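Local atomic coordinates of putative diflavin flavoprotein A 3 (Nostoc sp., PDB entry 3FNI), a protein that probably transfers electrons from NADH to oxygen, reducing it to water, with this chain holding the flavodoxin-like, FMN-binding domain of the longer protein. Residues A68-I73 with D99-D104; V90-T95 with S108-L113; D19-A24 with I122-T127. All blocks are in the same frame, centred on the assembly; numbering follows the deposited sequence.

Contact 1 of 3, residues A68-I73 with D99-D104; sequences ASAASI and DDEPID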
ATOM      1  N   ALA A  68       1.527  18.650  -2.157  1.00 39.85           N
ATOM      2  CA  ALA A  68       0.729  19.837  -1.871  1.00 40.10           C
ATOM      3  C   ALA A  68      -0.194  19.629  -0.668  1.00 41.09           C
ATOM      4  O   ALA A  68      -0.680  20.597  -0.084  1.00 41.77           O
ATOM      5  CB  ALA A  68      -0.099  20.226  -3.109  1.00 40.98           C
ATOM      6  N   SER A  69      -0.439  18.372  -0.304  1.00 41.38           N
ATOM      7  CA  SER A  69      -1.302  18.060   0.839  1.00 42.64           C
ATOM      8  C   SER A  69      -0.497  17.498   2.003  1.00 39.12           C
ATOM      9  O   SER A  69      -1.036  16.786   2.852  1.00 37.37           O
ATOM     10  CB  SER A  69      -2.374  17.038   0.445  1.00 45.56           C
ATOM     11  OG  SER A  69      -3.158  17.496  -0.638  1.00 53.51           O
ATOM     12  N   ALA A  70       0.791  17.822   2.038  1.00 35.31           N
ATOM     13  CA  ALA A  70       1.684  17.343   3.086  1.00 37.50           C
ATOM     14  C   ALA A  70       1.116  17.511   4.495  1.00 39.03           C
ATOM     15  O   ALA A  70       0.880  16.529   5.202  1.00 34.63           O
ATOM     16  CB  ALA A  70       3.033  18.051   2.978  1.00 40.06           C
ATOM     17  N   ALA A  71       0.894  18.759   4.895  1.00 39.12           N
ATOM     18  CA  ALA A  71       0.375  19.068   6.223  1.00 42.75           C
ATOM     19  C   ALA A  71      -0.804  18.198   6.647  1.00 45.71           C
ATOM     20  O   ALA A  71      -0.795  17.601   7.727  1.00 46.59           O
ATOM     21  CB  ALA A  71      -0.023  20.545   6.290  1.00 46.67           C
ATOM     22  N   SER A  72      -1.814  18.128   5.791  1.00 44.28           N
ATOM     23  CA  SER A  72      -3.020  17.362   6.082  1.00 45.40           C
ATOM     24  C   SER A  72      -2.878  15.841   5.999  1.00 45.50           C
ATOM     25  O   SER A  72      -3.560  15.110   6.721  1.00 40.08           O
ATOM     26  CB  SER A  72      -4.140  17.815   5.146  1.00 47.78           C
ATOM     27  OG  SER A  72      -3.752  17.668   3.791  1.00 48.97           O
ATOM     28  N   ILE A  73      -1.987  15.369   5.132  1.00 41.53           N
ATOM     29  CA  ILE A  73      -1.781  13.936   4.934  1.00 41.28           C
ATOM     30  C   ILE A  73      -0.845  13.268   5.951  1.00 34.64           C
ATOM     31  O   ILE A  73      -1.064  12.124   6.341  1.00 33.69           O
ATOM     32  CB  ILE A  73      -1.226  13.662   3.512  1.00 43.95           C
ATOM     33  CG1 ILE A  73      -1.645  12.268   3.043  1.00 46.71           C
ATOM     34  CG2 ILE A  73       0.293  13.780   3.505  1.00 48.11           C
ATOM     35  CD1 ILE A  73      -2.936  12.271   2.248  1.00 50.60           C
ATOM     36  N   ASP A  99       2.755  15.454  -8.659  1.00 33.43           N
ATOM     37  CA  ASP A  99       3.063  16.129  -7.406  1.00 27.90           C
ATOM     38  C   ASP A  99       3.467  15.115  -6.338  1.00 29.18           C
ATOM     39  O   ASP A  99       3.507  15.440  -5.152  1.00 31.80           O
ATOM     40  CB  ASP A  99       1.844  16.925  -6.926  1.00 27.13           C
ATOM     41  CG  ASP A  99       2.210  18.042  -5.960  1.00 25.67           C
ATOM     42  OD1 ASP A  99       1.292  18.667  -5.384  1.00 34.90           O
ATOM     43  OD2 ASP A  99       3.416  18.305  -5.780  1.00 27.41           O
ATOM     44  N   ASP A 100       3.769  13.891  -6.765  1.00 34.05           N
ATOM     45  CA  ASP A 100       4.162  12.827  -5.844  1.00 28.61           C
ATOM     46  C   ASP A 100       5.251  13.235  -4.872  1.00 25.49           C
ATOM     47  O   ASP A 100       6.191  13.958  -5.214  1.00 27.76           O
ATOM     48  CB  ASP A 100       4.654  11.588  -6.607  1.00 27.63           C
ATOM     49  CG  ASP A 100       3.528  10.706  -7.090  1.00 18.20           C
ATOM     50  OD1 ASP A 100       2.378  11.170  -7.102  1.00 19.87           O
ATOM     51  OD2 ASP A 100       3.797   9.541  -7.468  1.00 23.42           O
ATOM     52  N   GLU A 101       5.106  12.740  -3.652  1.00 24.27           N
ATOM     53  CA  GLU A 101       6.059  12.978  -2.592  1.00 21.20           C
ATOM     54  C   GLU A 101       7.189  12.007  -2.943  1.00 24.43           C
ATOM     55  O   GLU A 101       6.944  10.982  -3.579  1.00 23.50           O
ATOM     56  CB  GLU A 101       5.420  12.602  -1.254  1.00 20.77           C
ATOM     57  CG  GLU A 101       6.134  13.133  -0.037  1.00 35.10           C
ATOM     58  CD  GLU A 101       5.989  14.630   0.112  1.00 44.11           C
ATOM     59  OE1 GLU A 101       4.835  15.107   0.205  1.00 49.68           O
ATOM     60  OE2 GLU A 101       7.024  15.330   0.135  1.00 42.45           O
ATOM     61  N   PRO A 102       8.438  12.318  -2.554  1.00 23.48           N
ATOM     62  CA  PRO A 102       9.549  11.409  -2.873  1.00 19.81           C
ATOM     63  C   PRO A 102       9.266  10.006  -2.359  1.00 22.60           C
ATOM     64  O   PRO A 102       9.127   9.796  -1.154  1.00 24.12           O
ATOM     65  CB  PRO A 102      10.738  12.044  -2.157  1.00 17.14           C
ATOM     66  CG  PRO A 102      10.393  13.495  -2.148  1.00 28.90           C
ATOM     67  CD  PRO A 102       8.916  13.504  -1.826  1.00 14.16           C
ATOM     68  N   ILE A 103       9.189   9.043  -3.271  1.00 25.46           N
ATOM     69  CA  ILE A 103       8.913   7.666  -2.887  1.00 21.70           C
ATOM     70  C   ILE A 103      10.068   7.007  -2.122  1.00 17.13           C
ATOM     71  O   ILE A 103       9.850   6.372  -1.093  1.00 20.01           O
ATOM     72  CB  ILE A 103       8.539   6.813  -4.131  1.00 18.78           C
ATOM     73  CG1 ILE A 103       8.420   5.337  -3.739  1.00 24.81           C
ATOM     74  CG2 ILE A 103       9.569   7.011  -5.232  1.00 20.70           C
ATOM     75  CD1 ILE A 103       7.790   4.476  -4.807  1.00 14.18           C
ATOM     76  N   ASP A 104      11.290   7.176  -2.607  1.00 19.33           N
ATOM     77  CA  ASP A 104      12.453   6.572  -1.961  1.00 18.17           C
ATOM     78  C   ASP A 104      12.560   6.795  -0.465  1.00 17.68           C
ATOM     79  O   ASP A 104      12.797   5.848   0.282  1.00 20.87           O
ATOM     80  CB  ASP A 104      13.723   7.036  -2.658  1.00 14.25           C
ATOM     81  CG  ASP A 104      13.821   6.495  -4.061  1.00 18.10           C
ATOM     82  OD1 ASP A 104      13.898   5.252  -4.212  1.00 25.59           O
ATOM     83  OD2 ASP A 104      13.805   7.300  -5.009  1.00 29.12           O
TER
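The first torsion of D99 swings its carboxylate toward the other loop (chi1 -158°, CG opposite the backbone N) and sets OD1 beside A68. E101 starts out in the same way, with chi1 at -164°, but a turn at its second torsion (chi2 71°) folds the chain over and carries its carboxylate to A70. Two acidic side chains thus reach across from one loop to A68 in the other loop and A70 in the first turn of helix 70-83. OD1 of D99 lies 3.1 Å from CB of A68, a distance whose fine detail is doubtful, and the backbone N of A68 is 3.2 Å from the same OD1. E101 meets its alanine more loosely, OE1 coming within 4.4 Å of CB of A70. That methyl belongs to the opening turn of a helix, in which I73 N bonds to S69 O at 2.8 Å, and the carboxylate of E101 lies beside this turn. Backbone pairing of D99 with A67 ties the loops together just beside the contact, and D100 turns the other way to bond the hydroxyl of Y15. The surface contact joins the loop that leads from strand 57-63 into helix 70-83 with the one that leads from strand 89-93 into helix 103-112, two loops at the C-terminal edge of the parallel sheet, where flavodoxins bind FMN.

Contact 2 of 3, residues V90-T95 with S108-L113; sequences VGIFET and SKFRNL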
ATOM      1  N   VAL A  90       5.419  -4.690   2.705  1.00 17.03           N
ATOM      2  CA  VAL A  90       4.843  -3.469   2.164  1.00 12.08           C
ATOM      3  C   VAL A  90       5.359  -3.121   0.767  1.00 13.60           C
ATOM      4  O   VAL A  90       6.551  -3.248   0.481  1.00  7.48           O
ATOM      5  CB  VAL A  90       5.110  -2.281   3.144  1.00 20.79           C
ATOM      6  CG1 VAL A  90       6.593  -1.922   3.138  1.00 14.13           C
ATOM      7  CG2 VAL A  90       4.242  -1.080   2.791  1.00 11.12           C
ATOM      8  N   GLY A  91       4.433  -2.699  -0.096  1.00 13.91           N
ATOM      9  CA  GLY A  91       4.770  -2.298  -1.453  1.00 14.64           C
ATOM     10  C   GLY A  91       4.294  -0.870  -1.669  1.00 13.88           C
ATOM     11  O   GLY A  91       3.283  -0.470  -1.096  1.00 14.59           O
ATOM     12  N   ILE A  92       4.995  -0.105  -2.502  1.00 15.43           N
ATOM     13  CA  ILE A  92       4.634   1.292  -2.735  1.00 16.62           C
ATOM     14  C   ILE A  92       4.606   1.677  -4.216  1.00 18.33           C
ATOM     15  O   ILE A  92       5.477   1.273  -4.988  1.00 16.41           O
ATOM     16  CB  ILE A  92       5.623   2.234  -1.985  1.00 17.21           C
ATOM     17  CG1 ILE A  92       5.549   1.949  -0.472  1.00 22.28           C
ATOM     18  CG2 ILE A  92       5.304   3.699  -2.294  1.00 11.22           C
ATOM     19  CD1 ILE A  92       6.569   2.699   0.383  1.00 19.44           C
ATOM     20  N   PHE A  93       3.606   2.464  -4.610  1.00 15.41           N
ATOM     21  CA  PHE A  93       3.504   2.897  -5.996  1.00  8.52           C
ATOM     22  C   PHE A  93       3.383   4.400  -6.151  1.00 14.64           C
ATOM     23  O   PHE A  93       2.876   5.092  -5.261  1.00 13.19           O
ATOM     24  CB  PHE A  93       2.322   2.211  -6.695  1.00 11.17           C
ATOM     25  CG  PHE A  93       0.967   2.598  -6.158  1.00 17.57           C
ATOM     26  CD1 PHE A  93       0.287   3.706  -6.658  1.00 22.31           C
ATOM     27  CD2 PHE A  93       0.353   1.831  -5.171  1.00 16.18           C
ATOM     28  CE1 PHE A  93      -0.982   4.039  -6.189  1.00 11.90           C
ATOM     29  CE2 PHE A  93      -0.917   2.157  -4.695  1.00 10.42           C
ATOM     30  CZ  PHE A  93      -1.585   3.260  -5.206  1.00 12.66           C
ATOM     31  N   GLU A  94       3.888   4.892  -7.285  1.00 15.78           N
ATOM     32  CA  GLU A  94       3.827   6.304  -7.643  1.00 14.75           C
ATOM     33  C   GLU A  94       2.470   6.467  -8.304  1.00 15.29           C
ATOM     34  O   GLU A  94       1.884   5.486  -8.753  1.00 18.93           O
ATOM     35  CB  GLU A  94       4.919   6.682  -8.653  1.00 12.62           C
ATOM     36  CG  GLU A  94       6.335   6.620  -8.139  1.00 16.69           C
ATOM     37  CD  GLU A  94       7.316   7.375  -9.041  1.00 17.18           C
ATOM     38  OE1 GLU A  94       7.042   7.511 -10.248  1.00 27.02           O
ATOM     39  OE2 GLU A  94       8.363   7.822  -8.546  1.00 13.58           O
ATOM     40  N   THR A  95       1.978   7.697  -8.394  1.00 16.74           N
ATOM     41  CA  THR A  95       0.660   7.921  -8.977  1.00 15.77           C
ATOM     42  C   THR A  95       0.644   8.466 -10.396  1.00 13.15           C
ATOM     43  O   THR A  95      -0.342   8.299 -11.108  1.00 15.95           O
ATOM     44  CB  THR A  95      -0.152   8.892  -8.114  1.00 19.79           C
ATOM     45  OG1 THR A  95       0.425  10.201  -8.216  1.00 18.82           O
ATOM     46  CG2 THR A  95      -0.143   8.442  -6.652  1.00 17.16           C
ATOM     47  N   SER A 108      12.626   3.670   2.304  1.00 14.97           N
ATOM     48  CA  SER A 108      13.680   3.455   3.295  1.00 21.59           C
ATOM     49  C   SER A 108      13.170   3.474   4.736  1.00 19.12           C
ATOM     50  O   SER A 108      13.734   2.815   5.607  1.00 14.45           O
ATOM     51  CB  SER A 108      14.782   4.508   3.129  1.00 22.19           C
ATOM     52  OG  SER A 108      15.384   4.431   1.844  1.00 19.66           O
ATOM     53  N   LYS A 109      12.116   4.234   4.996  1.00 17.59           N
ATOM     54  CA  LYS A 109      11.574   4.274   6.342  1.00 15.40           C
ATOM     55  C   LYS A 109      10.980   2.921   6.713  1.00 10.42           C
ATOM     56  O   LYS A 109      11.108   2.485   7.848  1.00 19.37           O
ATOM     57  CB  LYS A 109      10.509   5.359   6.472  1.00 12.86           C
ATOM     58  CG  LYS A 109      11.077   6.754   6.494  1.00 14.64           C
ATOM     59  CD  LYS A 109      10.018   7.762   6.867  1.00 22.20           C
ATOM     60  CE  LYS A 109      10.609   9.155   6.941  1.00 20.41           C
ATOM     61  NZ  LYS A 109       9.651  10.122   7.543  1.00 40.00           N
ATOM     62  N   PHE A 110      10.344   2.246   5.762  1.00 15.41           N
ATOM     63  CA  PHE A 110       9.753   0.950   6.070  1.00 18.85           C
ATOM     64  C   PHE A 110      10.831  -0.113   6.185  1.00 12.78           C
ATOM     65  O   PHE A 110      10.770  -0.984   7.057  1.00 18.82           O
ATOM     66  CB  PHE A 110       8.727   0.545   5.008  1.00 17.68           C
ATOM     67  CG  PHE A 110       7.412   1.252   5.136  1.00  9.20           C
ATOM     68  CD1 PHE A 110       6.536   0.945   6.177  1.00 10.88           C
ATOM     69  CD2 PHE A 110       7.048   2.236   4.218  1.00 15.86           C
ATOM     70  CE1 PHE A 110       5.311   1.608   6.298  1.00 17.30           C
ATOM     71  CE2 PHE A 110       5.831   2.907   4.324  1.00  8.36           C
ATOM     72  CZ  PHE A 110       4.956   2.596   5.367  1.00 16.42           C
ATOM     73  N   ARG A 111      11.824  -0.039   5.313  1.00 15.86           N
ATOM     74  CA  ARG A 111      12.910  -1.007   5.350  1.00 16.79           C
ATOM     75  C   ARG A 111      13.688  -0.898   6.659  1.00 16.88           C
ATOM     76  O   ARG A 111      14.140  -1.905   7.203  1.00 17.40           O
ATOM     77  CB  ARG A 111      13.855  -0.801   4.164  1.00 15.13           C
ATOM     78  CG  ARG A 111      15.079  -1.699   4.222  1.00 18.14           C
ATOM     79  CD  ARG A 111      15.829  -1.710   2.907  1.00 18.10           C
ATOM     80  NE  ARG A 111      15.032  -2.313   1.849  1.00 24.22           N
ATOM     81  CZ  ARG A 111      15.416  -2.397   0.581  1.00 20.78           C
ATOM     82  NH1 ARG A 111      16.592  -1.911   0.215  1.00 26.06           N
ATOM     83  NH2 ARG A 111      14.626  -2.972  -0.316  1.00 23.13           N
ATOM     84  N   ASN A 112      13.838   0.325   7.165  1.00 11.74           N
ATOM     85  CA  ASN A 112      14.558   0.544   8.413  1.00 14.40           C
ATOM     86  C   ASN A 112      13.777  -0.061   9.577  1.00 14.24           C
ATOM     87  O   ASN A 112      14.359  -0.465  10.582  1.00 21.60           O
ATOM     88  CB  ASN A 112      14.767   2.044   8.666  1.00 17.49           C
ATOM     89  CG  ASN A 112      15.923   2.323   9.627  1.00 27.40           C
ATOM     90  OD1 ASN A 112      17.081   2.045   9.315  1.00 23.89           O
ATOM     91  ND2 ASN A 112      15.611   2.877  10.800  1.00 30.05           N
ATOM     92  N   LEU A 113      12.458  -0.125   9.439  1.00 19.45           N
ATOM     93  CA  LEU A 113      11.623  -0.674  10.499  1.00 17.55           C
ATOM     94  C   LEU A 113      11.575  -2.194  10.493  1.00 14.36           C
ATOM     95  O   LEU A 113      10.956  -2.796  11.364  1.00 17.23           O
ATOM     96  CB  LEU A 113      10.203  -0.111  10.395  1.00 18.76           C
ATOM     97  CG  LEU A 113      10.050   1.386  10.685  1.00 11.16           C
ATOM     98  CD1 LEU A 113       8.593   1.801  10.476  1.00 15.31           C
ATOM     99  CD2 LEU A 113      10.475   1.682  12.113  1.00 13.66           C
TER
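F110 sets its CB and the root of its ring against one methyl of V90, while the CD2-CE2 flank of the ring reaches CD1 of I92. The pairing is the inner face of a beta-alpha-beta unit in the flavodoxin-like fold: strand 89-93 is followed by helix 103-112, which packs back on the sheet before strand 116-117. V90 and I92, two residues apart on the strand, both point toward the helix, whereas F93 faces the other way and packs on helix 18-31. In V90 the first torsion (chi1 70°) places CG1 between the backbone N and the carbonyl carbon, and from there it touches F110 twice, at 3.8 Å from CB and again from CG. The two side chains meet at about a right angle. I92 is extended along its longer branch (chi2 174°), which pushes its terminal methyl out to the ring from an oblique direction. All three residues are buried, and the helix segment meets the strand here through carbon-to-carbon packing alone. I103, L106 and L107 of the same helix add to the layer over I92, and L60 and I62 of the adjoining strand flank V90. At the outer end of I92, CD1 sits obliquely by the CD2-CE2 bond, 3.9 Å from CD2 and 4.0 Å from CE2 of F110.

Contact 3 of 3, residues D19-A24 with I122-T127; sequences DRLAQA and IRIKQT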
ATOM      1  N   ASP A  19      -6.316   5.593  -8.468  1.00 20.18           N
ATOM      2  CA  ASP A  19      -7.505   4.767  -8.472  1.00 15.63           C
ATOM      3  C   ASP A  19      -7.313   3.519  -9.347  1.00 21.28           C
ATOM      4  O   ASP A  19      -7.570   2.400  -8.909  1.00 13.40           O
ATOM      5  CB  ASP A  19      -8.697   5.605  -8.956  1.00 22.83           C
ATOM      6  CG  ASP A  19      -9.229   6.565  -7.886  1.00 28.30           C
ATOM      7  OD1 ASP A  19      -8.480   6.944  -6.957  1.00 29.06           O
ATOM      8  OD2 ASP A  19     -10.410   6.959  -7.985  1.00 34.50           O
ATOM      9  N   ARG A  20      -6.839   3.710 -10.573  1.00 19.59           N
ATOM     10  CA  ARG A  20      -6.636   2.582 -11.478  1.00 19.51           C
ATOM     11  C   ARG A  20      -5.419   1.740 -11.094  1.00 18.51           C
ATOM     12  O   ARG A  20      -5.432   0.517 -11.238  1.00 22.76           O
ATOM     13  CB  ARG A  20      -6.510   3.086 -12.919  1.00 18.27           C
ATOM     14  CG  ARG A  20      -7.735   3.869 -13.401  1.00 23.62           C
ATOM     15  CD  ARG A  20      -7.564   4.336 -14.833  1.00 37.76           C
ATOM     16  NE  ARG A  20      -7.494   3.213 -15.766  1.00 40.67           N
ATOM     17  CZ  ARG A  20      -7.192   3.324 -17.056  1.00 49.02           C
ATOM     18  NH1 ARG A  20      -6.927   4.516 -17.576  1.00 45.36           N
ATOM     19  NH2 ARG A  20      -7.156   2.243 -17.828  1.00 46.35           N
ATOM     20  N   LEU A  21      -4.371   2.389 -10.601  1.00 17.43           N
ATOM     21  CA  LEU A  21      -3.170   1.669 -10.195  1.00 13.39           C
ATOM     22  C   LEU A  21      -3.464   0.767  -8.997  1.00 15.88           C
ATOM     23  O   LEU A  21      -3.057  -0.404  -8.970  1.00 13.29           O
ATOM     24  CB  LEU A  21      -2.048   2.655  -9.858  1.00 13.41           C
ATOM     25  CG  LEU A  21      -1.468   3.387 -11.068  1.00  8.37           C
ATOM     26  CD1 LEU A  21      -0.551   4.481 -10.599  1.00 15.14           C
ATOM     27  CD2 LEU A  21      -0.733   2.415 -11.969  1.00 10.83           C
ATOM     28  N   ALA A  22      -4.180   1.310  -8.016  1.00  5.59           N
ATOM     29  CA  ALA A  22      -4.541   0.550  -6.827  1.00 10.36           C
ATOM     30  C   ALA A  22      -5.523  -0.562  -7.184  1.00 15.05           C
ATOM     31  O   ALA A  22      -5.419  -1.675  -6.673  1.00 16.73           O
ATOM     32  CB  ALA A  22      -5.149   1.467  -5.771  1.00  9.42           C
ATOM     33  N   GLN A  23      -6.471  -0.266  -8.068  1.00  7.59           N
ATOM     34  CA  GLN A  23      -7.444  -1.269  -8.461  1.00 12.01           C
ATOM     35  C   GLN A  23      -6.788  -2.491  -9.108  1.00 11.37           C
ATOM     36  O   GLN A  23      -7.200  -3.623  -8.865  1.00 17.57           O
ATOM     37  CB  GLN A  23      -8.478  -0.673  -9.420  1.00 12.16           C
ATOM     38  CG  GLN A  23      -9.571  -1.656  -9.787  1.00 11.55           C
ATOM     39  CD  GLN A  23     -10.269  -2.208  -8.556  1.00 22.03           C
ATOM     40  OE1 GLN A  23     -10.409  -3.422  -8.396  1.00 26.54           O
ATOM     41  NE2 GLN A  23     -10.708  -1.316  -7.677  1.00 23.40           N
ATOM     42  N   ALA A  24      -5.768  -2.258  -9.926  1.00 16.73           N
ATOM     43  CA  ALA A  24      -5.059  -3.335 -10.605  1.00 18.72           C
ATOM     44  C   ALA A  24      -4.345  -4.207  -9.581  1.00 18.35           C
ATOM     45  O   ALA A  24      -4.403  -5.435  -9.646  1.00 17.74           O
ATOM     46  CB  ALA A  24      -4.048  -2.748 -11.603  1.00 20.38           C
ATOM     47  N   ILE A 122       6.720   0.330  -7.616  1.00 19.43           N
ATOM     48  CA  ILE A 122       6.262   0.658  -8.958  1.00 21.75           C
ATOM     49  C   ILE A 122       6.369   2.158  -9.207  1.00 22.87           C
ATOM     50  O   ILE A 122       5.773   2.974  -8.502  1.00 14.21           O
ATOM     51  CB  ILE A 122       4.805   0.167  -9.211  1.00 26.43           C
ATOM     52  CG1 ILE A 122       3.917   1.337  -9.636  1.00 32.30           C
ATOM     53  CG2 ILE A 122       4.257  -0.522  -7.982  1.00 34.29           C
ATOM     54  CD1 ILE A 122       2.527   0.943 -10.030  1.00 20.52           C
ATOM     55  N   ARG A 123       7.146   2.509 -10.223  1.00 21.92           N
ATOM     56  CA  ARG A 123       7.370   3.899 -10.569  1.00 24.22           C
ATOM     57  C   ARG A 123       6.678   4.256 -11.881  1.00 22.01           C
ATOM     58  O   ARG A 123       6.629   3.447 -12.810  1.00 20.95           O
ATOM     59  CB  ARG A 123       8.878   4.143 -10.646  1.00 22.26           C
ATOM     60  CG  ARG A 123       9.594   3.778  -9.345  1.00 25.87           C
ATOM     61  CD  ARG A 123      11.088   3.682  -9.540  1.00 24.86           C
ATOM     62  NE  ARG A 123      11.792   3.277  -8.323  1.00 22.23           N
ATOM     63  CZ  ARG A 123      12.066   4.089  -7.307  1.00 22.20           C
ATOM     64  NH1 ARG A 123      12.715   3.629  -6.244  1.00 12.44           N
ATOM     65  NH2 ARG A 123      11.695   5.362  -7.351  1.00 16.57           N
ATOM     66  N   ILE A 124       6.123   5.462 -11.942  1.00 18.37           N
ATOM     67  CA  ILE A 124       5.419   5.927 -13.133  1.00 23.03           C
ATOM     68  C   ILE A 124       6.020   7.217 -13.645  1.00 22.98           C
ATOM     69  O   ILE A 124       5.881   8.264 -13.012  1.00 16.33           O
ATOM     70  CB  ILE A 124       3.911   6.184 -12.851  1.00 26.54           C
ATOM     71  CG1 ILE A 124       3.163   4.855 -12.707  1.00 23.84           C
ATOM     72  CG2 ILE A 124       3.298   7.001 -13.977  1.00 26.69           C
ATOM     73  CD1 ILE A 124       3.508   4.107 -11.460  1.00 15.74           C
ATOM     74  N   LYS A 125       6.689   7.141 -14.792  1.00 29.46           N
ATOM     75  CA  LYS A 125       7.308   8.322 -15.396  1.00 40.21           C
ATOM     76  C   LYS A 125       6.430   8.817 -16.538  1.00 37.15           C
ATOM     77  O   LYS A 125       6.415  10.006 -16.852  1.00 34.57           O
ATOM     78  CB  LYS A 125       8.696   7.983 -15.954  1.00 45.77           C
ATOM     79  CG  LYS A 125       9.598   7.188 -15.018  1.00 46.47           C
ATOM     80  CD  LYS A 125       9.843   5.782 -15.559  1.00 51.65           C
ATOM     81  CE  LYS A 125      10.526   5.829 -16.926  1.00 52.86           C
ATOM     82  NZ  LYS A 125      10.788   4.471 -17.485  1.00 50.04           N
ATOM     83  N   GLN A 126       5.705   7.882 -17.148  1.00 38.48           N
ATOM     84  CA  GLN A 126       4.821   8.166 -18.272  1.00 36.51           C
ATOM     85  C   GLN A 126       3.395   7.712 -17.971  1.00 38.15           C
ATOM     86  O   GLN A 126       3.162   6.976 -17.012  1.00 41.61           O
ATOM     87  CB  GLN A 126       5.338   7.436 -19.511  1.00 40.85           C
ATOM     88  CG  GLN A 126       6.765   7.814 -19.894  1.00 49.87           C
ATOM     89  CD  GLN A 126       7.297   6.986 -21.048  1.00 47.30           C
ATOM     90  OE1 GLN A 126       7.556   5.788 -20.902  1.00 44.26           O
ATOM     91  NE2 GLN A 126       7.455   7.619 -22.208  1.00 49.74           N
ATOM     92  N   THR A 127       2.444   8.140 -18.796  1.00 31.48           N
ATOM     93  CA  THR A 127       1.049   7.753 -18.606  1.00 21.58           C
ATOM     94  C   THR A 127       0.941   6.233 -18.571  1.00 25.46           C
ATOM     95  O   THR A 127       1.408   5.546 -19.483  1.00 26.47           O
ATOM     96  CB  THR A 127       0.161   8.297 -19.736  1.00 19.30           C
ATOM     97  OG1 THR A 127       0.207   9.730 -19.725  1.00 16.99           O
ATOM     98  CG2 THR A 127      -1.287   7.830 -19.556  1.00 18.22           C
TER
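A turn of helix 18-31 passes an irregular, largely extended run of chain, 122-127, with the CA atoms of L21 and I122 9.6 Å apart, a gap that side chains must fill. L21 reaches into it from the helix, and two isoleucines meet it. Its CG lies opposite the carbonyl carbon (chi1 -70°), which sends the forked end across to the loop, and the fork divides the work: CD2 takes CD1 of I122 at 4.1 Å, and CD1 takes CD1 of I124 at 4.2 Å. I124 and L21 meet tip to tip, methyl against methyl, whereas I122 comes in at a slant. Alternation along the extended chain puts both isoleucines on the helix side and sends R123 outward to a salt bridge with D104. Y133 and C136 of helix 130-152 and F93 of strand 89-93 also border L21, so four elements share this apolar layer of the flavodoxin-like domain. With methyl groups alone in touch, cohesion comes from dispersion and the exclusion of water; directional bonds to the loop come from E94, whose backbone N pairs with the I122 carbonyl and whose OE1 accepts from I124 N, and may set its course.

Contacts 2 and 3 are buried and apolar, whereas contact 1 lies at the surface and sets carboxylates beside alanines. Contacts 2 and 3 also work on opposite faces of strand 89-93: V90 and I92 face helix 103-112, while F93 faces the side where L21 and I122 pack. Contacts 1 and 2 share helix 103-112, and I103 from the first of them packs on I92 of the second. Polar bonds connect the three contacts at their loop ends, where the chain leaves the sheet. In this domain, then, carbon packing joins helix and sheet, while the polar pairs that link one contact to the next lie among the loops.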